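Local coordinates for uncharacterized protein (PDB 1L1S) that is of unknown function but belongs to the DsrE/DsrF-like family, whose better-known members take part in sulfur transfer, and assembles from several copies of the chain, at residues R5-D11 / G107-P113; D13-L19 / S53-G57. One frame throughout, in Å; residues are numbered along the deposited sequence.

Contact 1: R5-D11 / G107-P113; sequences RVVFHID and GWAYIRP
Val6, Val7 and Phe8 pair in parallel with Ala109, Tyr110 and Ile111, the short strand axes 4.8 Å apart at 27°, through four backbone hydrogen bonds donated in turn by Ala109 N (to Arg5 O, 2.8 Å), Val7 N, Ile111 N and His9 N (to Ile111 O). At the start of the pairing Arg5 lays CB over the five-membered ring of Trp108 (CH-pi, 3.8 Å to the centroid), and the chain bends at chi3, which sets Trp108 CD1 over one face of the guanidinium, the two planes tilted by 37°. An alanine in place of Trp108 would probably leave Arg5 without the flat surface that steadies its chain. Phe8 turns one face to Ile111 CB, while Pro113 CG meets the ring edge. On the face that carries Val7 and Tyr110, His9 partners Tyr110: its CG stands anti to the backbone N (chi1 166°), which brings ND1 within 2.7 Å of Tyr110 OH in a hydrogen bond; His9 NE2 donates to Asp11 OD1 (3.1 Å), and Arg112 CG sits over the imidazole. The Arg112 guanidinium, whose strongest partner is Pro113 O of the third subunit, pairs with Asp11 by charge alone. Strand 35-41 flanks strand 4-10 on its far side; helix 15-31 packs on Val6 and Phe8, helix 96-105 on His9 and Tyr110.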
loop_
_atom_site.group_PDB
_atom_site.type_symbol
_atom_site.label_atom_id
_atom_site.label_comp_id
_atom_site.label_asym_id
_atom_site.label_seq_id
_atom_site.Cartn_x
_atom_site.Cartn_y
_atom_site.Cartn_z
ATOM N N ARG A 5 11.124 -7.345 -10.895
ATOM C CA ARG A 5 11.703 -6.192 -10.218
ATOM C C ARG A 5 10.651 -5.642 -9.271
ATOM O O ARG A 5 9.527 -5.324 -9.683
ATOM C CB ARG A 5 12.082 -5.126 -11.241
ATOM C CG ARG A 5 13.157 -5.555 -12.230
ATOM C CD ARG A 5 13.282 -4.503 -13.315
ATOM N NE ARG A 5 12.003 -4.356 -13.998
ATOM C CZ ARG A 5 11.705 -3.370 -14.835
ATOM N NH1 ARG A 5 12.598 -2.426 -15.103
ATOM N NH2 ARG A 5 10.505 -3.331 -15.396
ATOM N N VAL A 6 11.016 -5.514 -8.005
ATOM C CA VAL A 6 10.074 -5.029 -7.014
ATOM C C VAL A 6 10.705 -4.143 -5.952
ATOM O O VAL A 6 11.820 -4.384 -5.481
ATOM C CB VAL A 6 9.349 -6.234 -6.335
ATOM C CG1 VAL A 6 10.350 -7.258 -5.910
ATOM C CG2 VAL A 6 8.532 -5.776 -5.127
ATOM N N VAL A 7 9.970 -3.106 -5.580
ATOM C CA VAL A 7 10.414 -2.185 -4.558
ATOM C C VAL A 7 9.405 -2.204 -3.407
ATOM O O VAL A 7 8.187 -2.054 -3.622
ATOM C CB VAL A 7 10.553 -0.736 -5.125
ATOM C CG1 VAL A 7 9.260 -0.296 -5.778
ATOM C CG2 VAL A 7 10.919 0.230 -4.013
ATOM N N PHE A 8 9.919 -2.425 -2.198
ATOM C CA PHE A 8 9.099 -2.442 -0.988
ATOM C C PHE A 8 9.100 -1.069 -0.371
ATOM O O PHE A 8 10.061 -0.316 -0.505
ATOM C CB PHE A 8 9.616 -3.429 0.046
ATOM C CG PHE A 8 9.338 -4.860 -0.291
ATOM C CD1 PHE A 8 10.125 -5.533 -1.207
ATOM C CD2 PHE A 8 8.291 -5.541 0.331
ATOM C CE1 PHE A 8 9.880 -6.881 -1.504
ATOM C CE2 PHE A 8 8.032 -6.884 0.050
ATOM C CZ PHE A 8 8.828 -7.555 -0.867
ATOM N N HIS A 9 8.015 -0.760 0.317
ATOM C CA HIS A 9 7.836 0.538 0.943
ATOM C C HIS A 9 7.510 0.354 2.409
ATOM O O HIS A 9 6.563 -0.340 2.750
ATOM C CB HIS A 9 6.695 1.254 0.206
ATOM C CG HIS A 9 6.145 2.461 0.899
ATOM N ND1 HIS A 9 5.071 3.164 0.395
ATOM C CD2 HIS A 9 6.489 3.080 2.053
ATOM C CE1 HIS A 9 4.774 4.161 1.208
ATOM N NE2 HIS A 9 5.618 4.133 2.223
ATOM N N ILE A 10 8.318 0.951 3.272
ATOM C CA ILE A 10 8.055 0.893 4.701
ATOM C C ILE A 10 8.302 2.276 5.305
ATOM O O ILE A 10 9.331 2.892 5.054
ATOM C CB ILE A 10 8.932 -0.165 5.385
ATOM C CG1 ILE A 10 8.503 -0.324 6.839
ATOM C CG2 ILE A 10 10.414 0.198 5.278
ATOM C CD1 ILE A 10 9.241 -1.447 7.533
ATOM N N ASP A 11 7.339 2.782 6.068
ATOM C CA ASP A 11 7.500 4.087 6.693
ATOM C C ASP A 11 7.198 4.076 8.195
ATOM O O ASP A 11 6.958 5.121 8.799
ATOM C CB ASP A 11 6.646 5.146 5.969
ATOM C CG ASP A 11 5.176 4.733 5.816
ATOM O OD1 ASP A 11 4.511 5.242 4.881
ATOM O OD2 ASP A 11 4.678 3.918 6.620
ATOM N N GLY A 107 8.525 0.372 -14.544
ATOM C CA GLY A 107 8.010 -0.989 -14.643
ATOM C C GLY A 107 8.148 -1.877 -13.413
ATOM O O GLY A 107 7.738 -3.033 -13.433
ATOM N N TRP A 108 8.724 -1.366 -12.336
ATOM C CA TRP A 108 8.871 -2.179 -11.136
ATOM C C TRP A 108 7.528 -2.378 -10.427
ATOM O O TRP A 108 6.662 -1.510 -10.464
ATOM C CB TRP A 108 9.845 -1.514 -10.155
ATOM C CG TRP A 108 11.275 -1.444 -10.614
ATOM C CD1 TRP A 108 11.745 -0.927 -11.797
ATOM C CD2 TRP A 108 12.430 -1.855 -9.870
ATOM N NE1 TRP A 108 13.115 -0.995 -11.827
ATOM C CE2 TRP A 108 13.564 -1.554 -10.660
ATOM C CE3 TRP A 108 12.615 -2.445 -8.608
ATOM C CZ2 TRP A 108 14.877 -1.824 -10.229
ATOM C CZ3 TRP A 108 13.920 -2.720 -8.177
ATOM C CH2 TRP A 108 15.036 -2.404 -8.993
ATOM N N ALA A 109 7.369 -3.522 -9.770
ATOM C CA ALA A 109 6.158 -3.808 -9.022
ATOM C C ALA A 109 6.313 -3.122 -7.646
ATOM O O ALA A 109 7.426 -2.849 -7.198
ATOM C CB ALA A 109 5.991 -5.301 -8.857
ATOM N N TYR A 110 5.195 -2.852 -6.986
ATOM C CA TYR A 110 5.216 -2.170 -5.710
ATOM C C TYR A 110 4.530 -2.970 -4.617
ATOM O O TYR A 110 3.415 -3.463 -4.795
ATOM C CB TYR A 110 4.543 -0.805 -5.907
ATOM C CG TYR A 110 4.222 0.004 -4.668
ATOM C CD1 TYR A 110 5.221 0.669 -3.956
ATOM C CD2 TYR A 110 2.892 0.175 -4.258
ATOM C CE1 TYR A 110 4.901 1.503 -2.862
ATOM C CE2 TYR A 110 2.563 0.995 -3.170
ATOM C CZ TYR A 110 3.568 1.659 -2.480
ATOM O OH TYR A 110 3.238 2.490 -1.432
ATOM N N ILE A 111 5.206 -3.107 -3.484
ATOM C CA ILE A 111 4.632 -3.828 -2.353
ATOM C C ILE A 111 4.742 -2.987 -1.085
ATOM O O ILE A 111 5.823 -2.551 -0.714
ATOM C CB ILE A 111 5.351 -5.172 -2.097
ATOM C CG1 ILE A 111 5.261 -6.072 -3.333
ATOM C CG2 ILE A 111 4.734 -5.864 -0.908
ATOM C CD1 ILE A 111 3.854 -6.438 -3.715
ATOM N N ARG A 112 3.617 -2.795 -0.407
ATOM C CA ARG A 112 3.583 -2.018 0.824
ATOM C C ARG A 112 3.079 -2.933 1.954
ATOM O O ARG A 112 1.887 -3.046 2.198
ATOM C CB ARG A 112 2.668 -0.803 0.607
ATOM C CG ARG A 112 2.825 0.345 1.615
ATOM C CD ARG A 112 2.148 0.040 2.931
ATOM N NE ARG A 112 2.113 1.211 3.802
ATOM C CZ ARG A 112 1.876 1.163 5.110
ATOM N NH1 ARG A 112 1.658 -0.004 5.698
ATOM N NH2 ARG A 112 1.856 2.281 5.827
ATOM N N PRO A 113 4.000 -3.622 2.643
ATOM C CA PRO A 113 3.585 -4.517 3.728
ATOM C C PRO A 113 2.914 -3.772 4.872
ATOM O O PRO A 113 1.978 -4.306 5.458
ATOM C CB PRO A 113 4.893 -5.176 4.166
ATOM C CG PRO A 113 5.779 -5.043 2.954
ATOM C CD PRO A 113 5.459 -3.655 2.481
#

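Contact 2: D13-L19 / S53-G57; sequences DDESRVL and SEYSG
Tyr55 lays a ring face under Val18 in a helix-to-turn contact of this alpha/beta fold: the first turn of helix 15-31 meets the type I turn, Ser53 to Ser56, that leads into helix 56-64. Apolar packing carries it. Val18 CG1, anti to the backbone N (chi1 179°), reaches forward over the middle of the ring, 3.4 Å from its centroid and only 11° off the normal, a CH-pi contact. Glu54 CG lies against the opposite face, clamping the ring between the two residues. Leu19 CD2 comes to the ring edge, 4.2 Å from Tyr55 CE2. Of like charges there is one close pair: Glu15 OE2 and Glu54 OE1 stand 4.1 Å apart, their carboxylate planes perpendicular; the like charges would probably disfavour a closer approach. Local hydrogen bonds shape the two helix starts. Asp14, the N-cap of helix 15-31, accepts from Arg17 N at OD1 (3.0 Å), from above the carboxylate plane. In the turn, Ser53 OG accepts from Tyr55 N, an ST turn, while Ser53 O takes both Ser56 N and Ser56 OG, the latter at 2.7 Å. The phenol oxygen ends beside the backbone of the opposing helix, with Tyr55 OH 3.2 Å from Glu15 CA.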
loop_
_atom_site.group_PDB
_atom_site.type_symbol
_atom_site.label_atom_id
_atom_site.label_comp_id
_atom_site.label_asym_id
_atom_site.label_seq_id
_atom_site.Cartn_x
_atom_site.Cartn_y
_atom_site.Cartn_z
ATOM N N ASP A 13 8.295 1.812 12.060
ATOM C CA ASP A 13 9.352 0.969 12.606
ATOM C C ASP A 13 8.864 0.027 13.703
ATOM O O ASP A 13 9.667 -0.555 14.430
ATOM C CB ASP A 13 10.526 1.822 13.107
ATOM C CG ASP A 13 10.163 2.687 14.303
ATOM O OD1 ASP A 13 8.979 3.041 14.463
ATOM O OD2 ASP A 13 11.079 3.036 15.080
ATOM N N ASP A 14 7.546 -0.125 13.819
ATOM C CA ASP A 14 6.999 -1.037 14.816
ATOM C C ASP A 14 7.451 -2.451 14.431
ATOM O O ASP A 14 7.499 -2.812 13.246
ATOM C CB ASP A 14 5.465 -0.924 14.883
ATOM C CG ASP A 14 4.776 -1.436 13.636
ATOM O OD1 ASP A 14 4.485 -2.650 13.572
ATOM O OD2 ASP A 14 4.526 -0.621 12.715
ATOM N N GLU A 15 7.815 -3.231 15.445
ATOM C CA GLU A 15 8.318 -4.580 15.243
ATOM C C GLU A 15 7.565 -5.463 14.238
ATOM O O GLU A 15 8.132 -5.886 13.232
ATOM C CB GLU A 15 8.434 -5.278 16.611
ATOM C CG GLU A 15 8.746 -6.762 16.538
ATOM C CD GLU A 15 9.613 -7.261 17.694
ATOM O OE1 GLU A 15 9.618 -8.483 17.931
ATOM O OE2 GLU A 15 10.297 -6.446 18.356
ATOM N N SER A 16 6.294 -5.745 14.488
ATOM C CA SER A 16 5.540 -6.603 13.572
ATOM C C SER A 16 5.625 -6.181 12.099
ATOM O O SER A 16 5.770 -7.019 11.225
ATOM C CB SER A 16 4.083 -6.693 14.024
ATOM O OG SER A 16 3.614 -5.423 14.442
ATOM N N ARG A 17 5.557 -4.888 11.815
ATOM C CA ARG A 17 5.642 -4.440 10.426
ATOM C C ARG A 17 7.037 -4.700 9.842
ATOM O O ARG A 17 7.183 -5.136 8.704
ATOM C CB ARG A 17 5.322 -2.946 10.339
ATOM C CG ARG A 17 5.173 -2.415 8.921
ATOM C CD ARG A 17 3.735 -2.012 8.623
ATOM N NE ARG A 17 2.849 -3.154 8.391
ATOM C CZ ARG A 17 1.626 -3.266 8.904
ATOM N NH1 ARG A 17 1.139 -2.309 9.689
ATOM N NH2 ARG A 17 0.878 -4.332 8.620
ATOM N N VAL A 18 8.066 -4.433 10.636
ATOM C CA VAL A 18 9.431 -4.633 10.181
ATOM C C VAL A 18 9.695 -6.112 9.908
ATOM O O VAL A 18 10.236 -6.471 8.876
ATOM C CB VAL A 18 10.446 -4.077 11.222
ATOM C CG1 VAL A 18 11.872 -4.307 10.744
ATOM C CG2 VAL A 18 10.190 -2.596 11.442
ATOM N N LEU A 19 9.303 -6.975 10.828
ATOM C CA LEU A 19 9.518 -8.403 10.626
ATOM C C LEU A 19 8.702 -8.908 9.436
ATOM O O LEU A 19 9.108 -9.849 8.744
ATOM C CB LEU A 19 9.163 -9.175 11.903
ATOM C CG LEU A 19 10.108 -8.899 13.095
ATOM C CD1 LEU A 19 9.647 -9.671 14.349
ATOM C CD2 LEU A 19 11.539 -9.307 12.714
ATOM N N SER A 53 20.571 -0.282 14.940
ATOM C CA SER A 53 19.274 -0.928 14.888
ATOM C C SER A 53 19.331 -2.401 15.244
ATOM O O SER A 53 20.279 -3.098 14.906
ATOM C CB SER A 53 18.667 -0.766 13.494
ATOM O OG SER A 53 17.464 -1.500 13.373
ATOM N N GLU A 54 18.296 -2.861 15.935
ATOM C CA GLU A 54 18.167 -4.258 16.336
ATOM C C GLU A 54 17.991 -5.149 15.104
ATOM O O GLU A 54 18.091 -6.370 15.191
ATOM C CB GLU A 54 16.945 -4.405 17.227
ATOM C CG GLU A 54 15.680 -3.921 16.538
ATOM C CD GLU A 54 14.515 -3.749 17.490
ATOM O OE1 GLU A 54 13.967 -4.776 17.959
ATOM O OE2 GLU A 54 14.152 -2.582 17.776
ATOM N N TYR A 55 17.727 -4.536 13.954
ATOM C CA TYR A 55 17.525 -5.294 12.724
ATOM C C TYR A 55 18.755 -5.273 11.818
ATOM O O TYR A 55 18.706 -5.762 10.683
ATOM C CB TYR A 55 16.333 -4.725 11.949
ATOM C CG TYR A 55 15.065 -4.545 12.758
ATOM C CD1 TYR A 55 14.687 -3.282 13.233
ATOM C CD2 TYR A 55 14.230 -5.629 13.025
ATOM C CE1 TYR A 55 13.501 -3.106 13.950
ATOM C CE2 TYR A 55 13.039 -5.471 13.741
ATOM C CZ TYR A 55 12.677 -4.213 14.199
ATOM O OH TYR A 55 11.496 -4.056 14.891
ATOM N N SER A 56 19.849 -4.697 12.316
ATOM C CA SER A 56 21.083 -4.592 11.542
ATOM C C SER A 56 21.562 -5.926 10.979
ATOM O O SER A 56 22.012 -5.990 9.841
ATOM C CB SER A 56 22.188 -3.942 12.384
ATOM O OG SER A 56 22.227 -4.494 13.689
ATOM N N GLY A 57 21.459 -6.988 11.768
ATOM C CA GLY A 57 21.872 -8.291 11.279
ATOM C C GLY A 57 21.049 -8.671 10.056
ATOM O O GLY A 57 21.591 -9.096 9.028
#

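Overall arrangement
Contact 2 is nested along the chain inside the loop closed by contact 1, and their centres lie about 17 Å apart. Strand 4-10 supplies one side of contact 1 and runs on into helix 15-31, whose beginning supplies one side of contact 2, so the two share a continuous strand-loop-helix unit. They also touch directly: Ile10 CD1 packs 4.1 Å from Val18 CA, and Pro113 O lies 3.3 Å from Arg17 NE. Contact 1 adds strand 109-111, outermost within this chain, to the parallel sheet and borders both neighbouring subunits; contact 2 joins the start of helix 15-31 to the turn that leads into helix 56-64. Arg17 connects the two settings, with its guanidinium weakly paired to Asp11 of the second subunit.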